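Local structure of Dps family protein (Staphylococcus aureus subsp. aureus, 2D5K) at residues B[27-32]-B[96-101]; B[31-34]-B[40-43]; B[101-106]-B[137-142]. The protein probably oxidises and stores iron in a twelve-subunit ferritin-like cage, and belongs to a family that can compact the bacterial nucleoid. All blocks are in the same frame, centred on the assembly; numbering follows the deposited sequence.

Contact 1. Residues B[27-32]-B[96-101]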
loop_
_atom_site.group_PDB
_atom_site.type_symbol
_atom_site.label_atom_id
_atom_site.label_comp_id
_atom_site.label_asym_id
_atom_site.label_seq_id
_atom_site.Cartn_x
_atom_site.Cartn_y
_atom_site.Cartn_z
ATOM N N HIS B 27 -8.123 -15.278 24.631
ATOM C CA HIS B 27 -7.110 -16.143 24.036
ATOM C C HIS B 27 -7.548 -17.578 24.293
ATOM O O HIS B 27 -7.455 -18.437 23.420
ATOM C CB HIS B 27 -5.734 -15.919 24.670
ATOM C CG HIS B 27 -4.923 -14.863 23.989
ATOM N ND1 HIS B 27 -5.183 -13.517 24.127
ATOM C CD2 HIS B 27 -3.871 -14.960 23.140
ATOM C CE1 HIS B 27 -4.324 -12.829 23.394
ATOM N NE2 HIS B 27 -3.517 -13.681 22.786
ATOM N N ASN B 28 -8.031 -17.823 25.508
ATOM C CA ASN B 28 -8.503 -19.147 25.897
ATOM C C ASN B 28 -9.602 -19.601 24.937
ATOM O O ASN B 28 -9.550 -20.708 24.397
ATOM C CB ASN B 28 -9.031 -19.097 27.336
ATOM C CG ASN B 28 -9.556 -20.438 27.820
ATOM O OD1 ASN B 28 -10.498 -20.989 27.252
ATOM N ND2 ASN B 28 -8.946 -20.968 28.881
ATOM N N PHE B 29 -10.593 -18.742 24.708
ATOM C CA PHE B 29 -11.687 -19.096 23.807
ATOM C C PHE B 29 -11.168 -19.263 22.379
ATOM O O PHE B 29 -11.611 -20.142 21.646
ATOM C CB PHE B 29 -12.795 -18.035 23.869
ATOM C CG PHE B 29 -13.563 -18.026 25.175
ATOM C CD1 PHE B 29 -13.268 -18.942 26.185
ATOM C CD2 PHE B 29 -14.580 -17.100 25.390
ATOM C CE1 PHE B 29 -13.974 -18.936 27.390
ATOM C CE2 PHE B 29 -15.293 -17.085 26.591
ATOM C CZ PHE B 29 -14.986 -18.008 27.593
ATOM N N HIS B 30 -10.221 -18.410 22.003
ATOM C CA HIS B 30 -9.593 -18.441 20.684
ATOM C C HIS B 30 -8.928 -19.805 20.457
ATOM O O HIS B 30 -8.985 -20.363 19.362
ATOM C CB HIS B 30 -8.562 -17.297 20.629
ATOM C CG HIS B 30 -7.608 -17.352 19.473
ATOM N ND1 HIS B 30 -7.989 -17.104 18.171
ATOM C CD2 HIS B 30 -6.263 -17.520 19.444
ATOM C CE1 HIS B 30 -6.920 -17.109 17.392
ATOM N NE2 HIS B 30 -5.862 -17.360 18.139
ATOM N N TRP B 31 -8.320 -20.351 21.508
ATOM C CA TRP B 31 -7.629 -21.633 21.406
ATOM C C TRP B 31 -8.516 -22.858 21.563
ATOM O O TRP B 31 -8.366 -23.841 20.837
ATOM C CB TRP B 31 -6.519 -21.730 22.464
ATOM C CG TRP B 31 -5.455 -20.677 22.354
ATOM C CD1 TRP B 31 -4.962 -20.126 21.207
ATOM C CD2 TRP B 31 -4.732 -20.072 23.434
ATOM N NE1 TRP B 31 -3.978 -19.210 21.505
ATOM C CE2 TRP B 31 -3.816 -19.159 22.864
ATOM C CE3 TRP B 31 -4.768 -20.214 24.828
ATOM C CZ2 TRP B 31 -2.941 -18.388 23.641
ATOM C CZ3 TRP B 31 -3.897 -19.445 25.604
ATOM C CH2 TRP B 31 -2.998 -18.543 25.003
ATOM N N TYR B 32 -9.435 -22.794 22.519
ATOM C CA TYR B 32 -10.296 -23.928 22.832
ATOM C C TYR B 32 -11.637 -24.062 22.125
ATOM O O TYR B 32 -12.326 -25.068 22.308
ATOM C CB TYR B 32 -10.517 -23.965 24.347
ATOM C CG TYR B 32 -9.284 -24.355 25.133
ATOM C CD1 TYR B 32 -8.818 -25.669 25.126
ATOM C CD2 TYR B 32 -8.583 -23.411 25.890
ATOM C CE1 TYR B 32 -7.689 -26.040 25.855
ATOM C CE2 TYR B 32 -7.451 -23.772 26.622
ATOM C CZ TYR B 32 -7.012 -25.093 26.601
ATOM O OH TYR B 32 -5.909 -25.467 27.337
ATOM N N VAL B 96 -19.676 -17.824 23.768
ATOM C CA VAL B 96 -20.334 -16.613 23.296
ATOM C C VAL B 96 -21.337 -16.128 24.339
ATOM O O VAL B 96 -21.480 -14.928 24.555
ATOM C CB VAL B 96 -21.028 -16.850 21.938
ATOM C CG1 VAL B 96 -21.753 -15.590 21.489
ATOM C CG2 VAL B 96 -19.992 -17.253 20.902
ATOM N N GLU B 97 -22.019 -17.061 25.001
ATOM C CA GLU B 97 -22.974 -16.685 26.035
ATOM C C GLU B 97 -22.259 -15.946 27.164
ATOM O O GLU B 97 -22.738 -14.915 27.634
ATOM C CB GLU B 97 -23.679 -17.921 26.610
ATOM C CG GLU B 97 -24.580 -18.645 25.630
ATOM C CD GLU B 97 -25.306 -19.823 26.263
ATOM O OE1 GLU B 97 -24.645 -20.621 26.961
ATOM O OE2 GLU B 97 -26.531 -19.954 26.055
ATOM N N GLU B 98 -21.114 -16.463 27.600
ATOM C CA GLU B 98 -20.388 -15.814 28.682
ATOM C C GLU B 98 -19.846 -14.453 28.271
ATOM O O GLU B 98 -19.892 -13.506 29.052
ATOM C CB GLU B 98 -19.237 -16.683 29.193
ATOM C CG GLU B 98 -18.544 -16.048 30.398
ATOM C CD GLU B 98 -17.760 -17.036 31.229
ATOM O OE1 GLU B 98 -18.351 -18.042 31.673
ATOM O OE2 GLU B 98 -16.555 -16.802 31.447
ATOM N N LEU B 99 -19.325 -14.349 27.053
ATOM C CA LEU B 99 -18.813 -13.060 26.602
ATOM C C LEU B 99 -19.967 -12.065 26.555
ATOM O O LEU B 99 -19.806 -10.895 26.906
ATOM C CB LEU B 99 -18.173 -13.185 25.217
ATOM C CG LEU B 99 -16.835 -13.924 25.170
ATOM C CD1 LEU B 99 -16.353 -13.997 23.729
ATOM C CD2 LEU B 99 -15.811 -13.196 26.040
ATOM N N SER B 100 -21.140 -12.525 26.131
ATOM C CA SER B 100 -22.286 -11.631 26.071
ATOM C C SER B 100 -22.616 -11.123 27.469
ATOM O O SER B 100 -22.865 -9.931 27.658
ATOM C CB SER B 100 -23.508 -12.333 25.476
ATOM O OG SER B 100 -24.616 -11.446 25.453
ATOM N N GLN B 101 -22.616 -12.021 28.451
ATOM C CA GLN B 101 -22.902 -11.606 29.818
ATOM C C GLN B 101 -21.823 -10.636 30.299
ATOM O O GLN B 101 -22.125 -9.664 30.986
ATOM C CB GLN B 101 -22.976 -12.808 30.760
ATOM C CG GLN B 101 -23.433 -12.435 32.172
ATOM C CD GLN B 101 -24.829 -11.831 32.197
ATOM O OE1 GLN B 101 -25.798 -12.466 31.779
ATOM N NE2 GLN B 101 -24.939 -10.598 32.687
#

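Contact 2. Residues B[31-34]-B[40-43]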
loop_
_atom_site.group_PDB
_atom_site.type_symbol
_atom_site.label_atom_id
_atom_site.label_comp_id
_atom_site.label_asym_id
_atom_site.label_seq_id
_atom_site.Cartn_x
_atom_site.Cartn_y
_atom_site.Cartn_z
ATOM N N TRP B 31 -8.320 -20.351 21.508
ATOM C CA TRP B 31 -7.629 -21.633 21.406
ATOM C C TRP B 31 -8.516 -22.858 21.563
ATOM O O TRP B 31 -8.366 -23.841 20.837
ATOM C CB TRP B 31 -6.519 -21.730 22.464
ATOM C CG TRP B 31 -5.455 -20.677 22.354
ATOM C CD1 TRP B 31 -4.962 -20.126 21.207
ATOM C CD2 TRP B 31 -4.732 -20.072 23.434
ATOM N NE1 TRP B 31 -3.978 -19.210 21.505
ATOM C CE2 TRP B 31 -3.816 -19.159 22.864
ATOM C CE3 TRP B 31 -4.768 -20.214 24.828
ATOM C CZ2 TRP B 31 -2.941 -18.388 23.641
ATOM C CZ3 TRP B 31 -3.897 -19.445 25.604
ATOM C CH2 TRP B 31 -2.998 -18.543 25.003
ATOM N N TYR B 32 -9.435 -22.794 22.519
ATOM C CA TYR B 32 -10.296 -23.928 22.832
ATOM C C TYR B 32 -11.637 -24.062 22.125
ATOM O O TYR B 32 -12.326 -25.068 22.308
ATOM C CB TYR B 32 -10.517 -23.965 24.347
ATOM C CG TYR B 32 -9.284 -24.355 25.133
ATOM C CD1 TYR B 32 -8.818 -25.669 25.126
ATOM C CD2 TYR B 32 -8.583 -23.411 25.890
ATOM C CE1 TYR B 32 -7.689 -26.040 25.855
ATOM C CE2 TYR B 32 -7.451 -23.772 26.622
ATOM C CZ TYR B 32 -7.012 -25.093 26.601
ATOM O OH TYR B 32 -5.909 -25.467 27.337
ATOM N N VAL B 33 -12.019 -23.070 21.325
ATOM C CA VAL B 33 -13.299 -23.143 20.631
ATOM C C VAL B 33 -13.337 -24.344 19.691
ATOM O O VAL B 33 -12.346 -24.669 19.034
ATOM C CB VAL B 33 -13.587 -21.844 19.833
ATOM C CG1 VAL B 33 -12.635 -21.722 18.646
ATOM C CG2 VAL B 33 -15.042 -21.829 19.371
ATOM N N LYS B 34 -14.482 -25.018 19.646
ATOM C CA LYS B 34 -14.638 -26.189 18.794
ATOM C C LYS B 34 -16.004 -26.209 18.121
ATOM O O LYS B 34 -16.901 -25.456 18.498
ATOM C CB LYS B 34 -14.446 -27.462 19.618
ATOM C CG LYS B 34 -13.063 -27.557 20.251
ATOM C CD LYS B 34 -12.857 -28.859 20.992
ATOM C CE LYS B 34 -11.505 -28.869 21.687
ATOM N NZ LYS B 34 -10.384 -28.569 20.745
ATOM N N SER B 40 -14.911 -19.124 12.012
ATOM C CA SER B 40 -15.412 -17.777 12.270
ATOM C C SER B 40 -15.086 -17.289 13.681
ATOM O O SER B 40 -14.571 -16.184 13.861
ATOM C CB SER B 40 -16.930 -17.716 12.063
ATOM O OG SER B 40 -17.269 -17.878 10.698
ATOM N N LEU B 41 -15.380 -18.113 14.681
ATOM C CA LEU B 41 -15.142 -17.728 16.066
ATOM C C LEU B 41 -13.664 -17.619 16.431
ATOM O O LEU B 41 -13.273 -16.733 17.192
ATOM C CB LEU B 41 -15.852 -18.709 17.002
ATOM C CG LEU B 41 -17.377 -18.707 16.843
ATOM C CD1 LEU B 41 -17.989 -19.744 17.773
ATOM C CD2 LEU B 41 -17.932 -17.317 17.149
ATOM N N HIS B 42 -12.846 -18.513 15.889
ATOM C CA HIS B 42 -11.410 -18.493 16.157
ATOM C C HIS B 42 -10.882 -17.103 15.794
ATOM O O HIS B 42 -10.126 -16.492 16.554
ATOM C CB HIS B 42 -10.715 -19.582 15.324
ATOM C CG HIS B 42 -9.226 -19.613 15.472
ATOM N ND1 HIS B 42 -8.371 -19.320 14.431
ATOM C CD2 HIS B 42 -8.440 -19.918 16.530
ATOM C CE1 HIS B 42 -7.121 -19.444 14.843
ATOM N NE2 HIS B 42 -7.136 -19.806 16.113
ATOM N N VAL B 43 -11.309 -16.599 14.641
ATOM C CA VAL B 43 -10.888 -15.283 14.183
ATOM C C VAL B 43 -11.543 -14.161 14.983
ATOM O O VAL B 43 -10.869 -13.227 15.411
ATOM C CB VAL B 43 -11.216 -15.080 12.688
ATOM C CG1 VAL B 43 -10.909 -13.646 12.277
ATOM C CG2 VAL B 43 -10.403 -16.051 11.852
#

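Contact 3. Residues B[101-106]-B[137-142]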
loop_
_atom_site.group_PDB
_atom_site.type_symbol
_atom_site.label_atom_id
_atom_site.label_comp_id
_atom_site.label_asym_id
_atom_site.label_seq_id
_atom_site.Cartn_x
_atom_site.Cartn_y
_atom_site.Cartn_z
ATOM N N GLN B 101 -22.616 -12.021 28.451
ATOM C CA GLN B 101 -22.902 -11.606 29.818
ATOM C C GLN B 101 -21.823 -10.636 30.299
ATOM O O GLN B 101 -22.125 -9.664 30.986
ATOM C CB GLN B 101 -22.976 -12.808 30.760
ATOM C CG GLN B 101 -23.433 -12.435 32.172
ATOM C CD GLN B 101 -24.829 -11.831 32.197
ATOM O OE1 GLN B 101 -25.798 -12.466 31.779
ATOM N NE2 GLN B 101 -24.939 -10.598 32.687
ATOM N N ASP B 102 -20.567 -10.898 29.945
ATOM C CA ASP B 102 -19.485 -9.999 30.346
ATOM C C ASP B 102 -19.707 -8.619 29.735
ATOM O O ASP B 102 -19.579 -7.599 30.413
ATOM C CB ASP B 102 -18.117 -10.519 29.885
ATOM C CG ASP B 102 -17.597 -11.658 30.744
ATOM O OD1 ASP B 102 -17.961 -11.721 31.938
ATOM O OD2 ASP B 102 -16.810 -12.480 30.230
ATOM N N PHE B 103 -20.032 -8.591 28.445
ATOM C CA PHE B 103 -20.249 -7.319 27.768
ATOM C C PHE B 103 -21.452 -6.572 28.321
ATOM O O PHE B 103 -21.449 -5.343 28.383
ATOM C CB PHE B 103 -20.362 -7.546 26.261
ATOM C CG PHE B 103 -19.023 -7.710 25.581
ATOM C CD1 PHE B 103 -18.043 -8.534 26.128
ATOM C CD2 PHE B 103 -18.735 -7.027 24.403
ATOM C CE1 PHE B 103 -16.798 -8.677 25.516
ATOM C CE2 PHE B 103 -17.494 -7.163 23.782
ATOM C CZ PHE B 103 -16.523 -7.989 24.341
ATOM N N THR B 104 -22.475 -7.310 28.740
ATOM C CA THR B 104 -23.649 -6.680 29.332
ATOM C C THR B 104 -23.217 -6.041 30.655
ATOM O O THR B 104 -23.588 -4.902 30.962
ATOM C CB THR B 104 -24.766 -7.717 29.610
ATOM O OG1 THR B 104 -25.344 -8.134 28.367
ATOM C CG2 THR B 104 -25.856 -7.117 30.504
ATOM N N ASN B 105 -22.425 -6.775 31.435
ATOM C CA ASN B 105 -21.950 -6.269 32.719
ATOM C C ASN B 105 -21.052 -5.049 32.558
ATOM O O ASN B 105 -21.169 -4.075 33.304
ATOM C CB ASN B 105 -21.184 -7.352 33.485
ATOM C CG ASN B 105 -22.064 -8.520 33.883
ATOM O OD1 ASN B 105 -23.292 -8.401 33.938
ATOM N ND2 ASN B 105 -21.440 -9.655 34.179
ATOM N N ILE B 106 -20.146 -5.112 31.590
ATOM C CA ILE B 106 -19.233 -4.008 31.336
ATOM C C ILE B 106 -19.990 -2.771 30.857
ATOM O O ILE B 106 -19.715 -1.657 31.302
ATOM C CB ILE B 106 -18.174 -4.415 30.289
ATOM C CG1 ILE B 106 -17.238 -5.462 30.902
ATOM C CG2 ILE B 106 -17.393 -3.182 29.809
ATOM C CD1 ILE B 106 -16.368 -6.192 29.890
ATOM N N ASP B 137 -21.364 -2.537 23.122
ATOM C CA ASP B 137 -22.770 -2.750 22.786
ATOM C C ASP B 137 -22.946 -3.343 21.394
ATOM O O ASP B 137 -23.809 -4.193 21.174
ATOM C CB ASP B 137 -23.550 -1.432 22.881
ATOM C CG ASP B 137 -23.741 -0.966 24.314
ATOM O OD1 ASP B 137 -23.464 -1.754 25.244
ATOM O OD2 ASP B 137 -24.182 0.190 24.511
ATOM N N LYS B 138 -22.130 -2.887 20.451
ATOM C CA LYS B 138 -22.204 -3.381 19.081
ATOM C C LYS B 138 -21.861 -4.867 19.054
ATOM O O LYS B 138 -22.585 -5.672 18.466
ATOM C CB LYS B 138 -21.231 -2.595 18.199
ATOM C CG LYS B 138 -21.292 -2.939 16.726
ATOM C CD LYS B 138 -20.362 -2.022 15.937
ATOM C CE LYS B 138 -20.457 -2.278 14.441
ATOM N NZ LYS B 138 -19.523 -1.396 13.670
ATOM N N HIS B 139 -20.756 -5.230 19.695
ATOM C CA HIS B 139 -20.347 -6.630 19.747
ATOM C C HIS B 139 -21.411 -7.471 20.443
ATOM O O HIS B 139 -21.698 -8.592 20.028
ATOM C CB HIS B 139 -19.034 -6.788 20.517
ATOM C CG HIS B 139 -17.834 -6.276 19.787
ATOM N ND1 HIS B 139 -17.478 -6.724 18.532
ATOM C CD2 HIS B 139 -16.891 -5.375 20.148
ATOM C CE1 HIS B 139 -16.364 -6.121 18.154
ATOM N NE2 HIS B 139 -15.989 -5.298 19.116
ATOM N N ASN B 140 -21.993 -6.928 21.507
ATOM C CA ASN B 140 -23.000 -7.673 22.248
ATOM C C ASN B 140 -24.205 -7.985 21.370
ATOM O O ASN B 140 -24.767 -9.076 21.450
ATOM C CB ASN B 140 -23.424 -6.902 23.499
ATOM C CG ASN B 140 -23.883 -7.824 24.614
ATOM O OD1 ASN B 140 -23.813 -9.048 24.486
ATOM N ND2 ASN B 140 -24.344 -7.243 25.713
ATOM N N TRP B 141 -24.607 -7.037 20.526
ATOM C CA TRP B 141 -25.729 -7.291 19.632
ATOM C C TRP B 141 -25.357 -8.469 18.731
ATOM O O TRP B 141 -26.168 -9.363 18.498
ATOM C CB TRP B 141 -26.047 -6.053 18.778
ATOM C CG TRP B 141 -26.593 -6.400 17.421
ATOM C CD1 TRP B 141 -27.708 -7.147 17.148
ATOM C CD2 TRP B 141 -25.991 -6.102 16.156
ATOM N NE1 TRP B 141 -27.827 -7.342 15.793
ATOM C CE2 TRP B 141 -26.787 -6.713 15.160
ATOM C CE3 TRP B 141 -24.853 -5.381 15.768
ATOM C CZ2 TRP B 141 -26.479 -6.627 13.797
ATOM C CZ3 TRP B 141 -24.548 -5.296 14.410
ATOM C CH2 TRP B 141 -25.358 -5.917 13.444
ATOM N N MET B 142 -24.126 -8.472 18.227
ATOM C CA MET B 142 -23.681 -9.566 17.369
ATOM C C MET B 142 -23.685 -10.900 18.126
ATOM O O MET B 142 -24.131 -11.913 17.586
ATOM C CB MET B 142 -22.283 -9.276 16.811
ATOM C CG MET B 142 -22.224 -8.015 15.963
ATOM S SD MET B 142 -20.602 -7.760 15.224
ATOM C CE MET B 142 -20.933 -6.325 14.194
#

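Contact 1. Residues B[27-32]-B[96-101]
Phe29 and Leu99 are brought together by matching first torsions: each CG lies anti to its own carbonyl carbon (chi1 -70° in Phe29 and -72° in Leu99), and both CB atoms start out toward the opposite helix. The two side chains run alongside one another, pointing opposite ways, rather than meeting end on. The phenyl ring presents its edge, with CG of Leu99 lying in the ring plane. The closest approach is 3.8 Å, from Phe29 CE2 to Leu99 CG. The leucine methyls CD1 and CD2 line up beside the CD2-CE2 bond of the ring: Leu99 CD1 is 3.9 Å from Phe29 CD2, and Leu99 CD2 is 4.0 Å from Phe29 CE2. The result is an apolar contact made at the ring edge.

These residues lie on helices 5-32 and 92-120, two of the four long helices of the ferritin-like bundle. The CA atoms of Phe29 and Val96 are the nearest across the pair, yet still 9.0 Å apart, which is why large side chains must span the gap.

Glu98 approaches a second part of the same ring edge, its OE2 lying near the ring plane and 4.3 Å from Phe29 CZ, a loose contact. The carboxylate is held by other groups: OE2 forms a salt bridge with Lys25, and OE1 is hydrogen-bonded to Tyr90. Phe29 also touches Met95 and Ala86, while Leu99 packs on Phe45 of helix 38-65.

Contact 2. Residues B[31-34]-B[40-43]
Val33 and Leu41 set their side chains at about a right angle to each other, and a single valine methyl meets the leucine at two points. Val33 CG2 is 3.9 Å from Leu41 CD1 and 4.0 Å from Leu41 CB, an ordinary apolar contact that touches both the base and one tip of the leucine. The valine torsion divides the work between its methyls: CG2 is anti to the backbone N, while CG1 sits between N and the carbonyl carbon (chi1 69°). CG1 consequently faces the next residue of the helix, 4.2 Å from His42 N and 4.4 Å from His42 CB. The contact there is with the root of the histidine, not its ring.

The backbone makes this possible by turning. Val33 is the first residue after helix 5-32 to leave helical geometry, with psi at 140°, and its CA lies 6.7 Å from that of His42, where the chain turns between helices 5-32 and 38-65.

His42 stacks its ring on His30 and Phe38, and its backbone O accepts a hydrogen bond from His30 ND1, while its NE2 is bonded to Glu61 of a neighbouring subunit; Dps relatives place their ferroxidase site at such an interface. Val33 and Leu41 both rest on Ala92 of helix 92-120, so the turn between helices 5-32 and 38-65 is packed against the start of a third helix.

Contact 3. Residues B[101-106]-B[137-142]
Segments 101-106 and 137-142, of helices 92-120 and 123-147, run roughly antiparallel, their local axes inclined at 149° and approaching to 9.4 Å, with the CA atoms of Phe103 and Asn140 nearest at 6.2 Å. This is an interhelical face of the ferritin-like four-helix bundle, and it combines one polar link with packing of Phe103 on His139 and Asn140.

The polar link joins Asn140 and Thr104. Asn140 ND2 donates to Thr104 OG1 over 3.0 Å, with an N-H...O angle of 155°, and the acceptor lies practically in the amide plane. Asn140 reaches it because its CG is turned anti to the backbone N (chi1 -151°), although that torsion departs noticeably from a fully staggered 180°. Both ends of the amide are engaged, since OD1 is hydrogen-bonded to Ser100 OG; this second bond should fix which way round the amide sits. Thr104 OG1 in turn is bonded to the carbonyl O of Ser100, one turn earlier, so the hydroxyl joins its own helix to the neighbouring one.

Beside this link, the Asn140 amide carbon CG packs 3.9 Å from Phe103 CB. The phenyl ring continues along the interface to His139, crossing its side chain at an oblique angle: Phe103 CE2 is 3.6 Å from His139 CB, and the imidazole carbon His139 CD2 lies 4.1 Å from the same CE2. The contact thus falls mainly on the methylene of the histidine.

His139 NE2 is hydrogen-bonded to Glu51, and its side chain touches Leu48, both of helix 38-65. Phe103 meets Phe143 edge-to-face farther along helix 123-147, while Ile106 turns to Gln15 and Trp19 of helix 5-32.

In the fold
From the N terminus, helix 5-32 supplies the first segments of both contact 1 and contact 2. Contact 2 closes the short turn into helix 38-65, and nests inside the longer loop closed by contact 1, which returns after helix 38-65 and helix 74-80 to the early part of helix 92-120. Contact 3 follows in series: it opens at Gln101, the residue where contact 1 ends, and closes the hairpin of helices 92-120 and 123-147. The centres of contacts 1 and 2 are about 8 Å apart, those of 1 and 3 about 12 Å. Because contacts 1 and 3 use helix 92-120, that helix packs against helix 5-32 and helix 123-147, while contacts 2 and 3 do not touch.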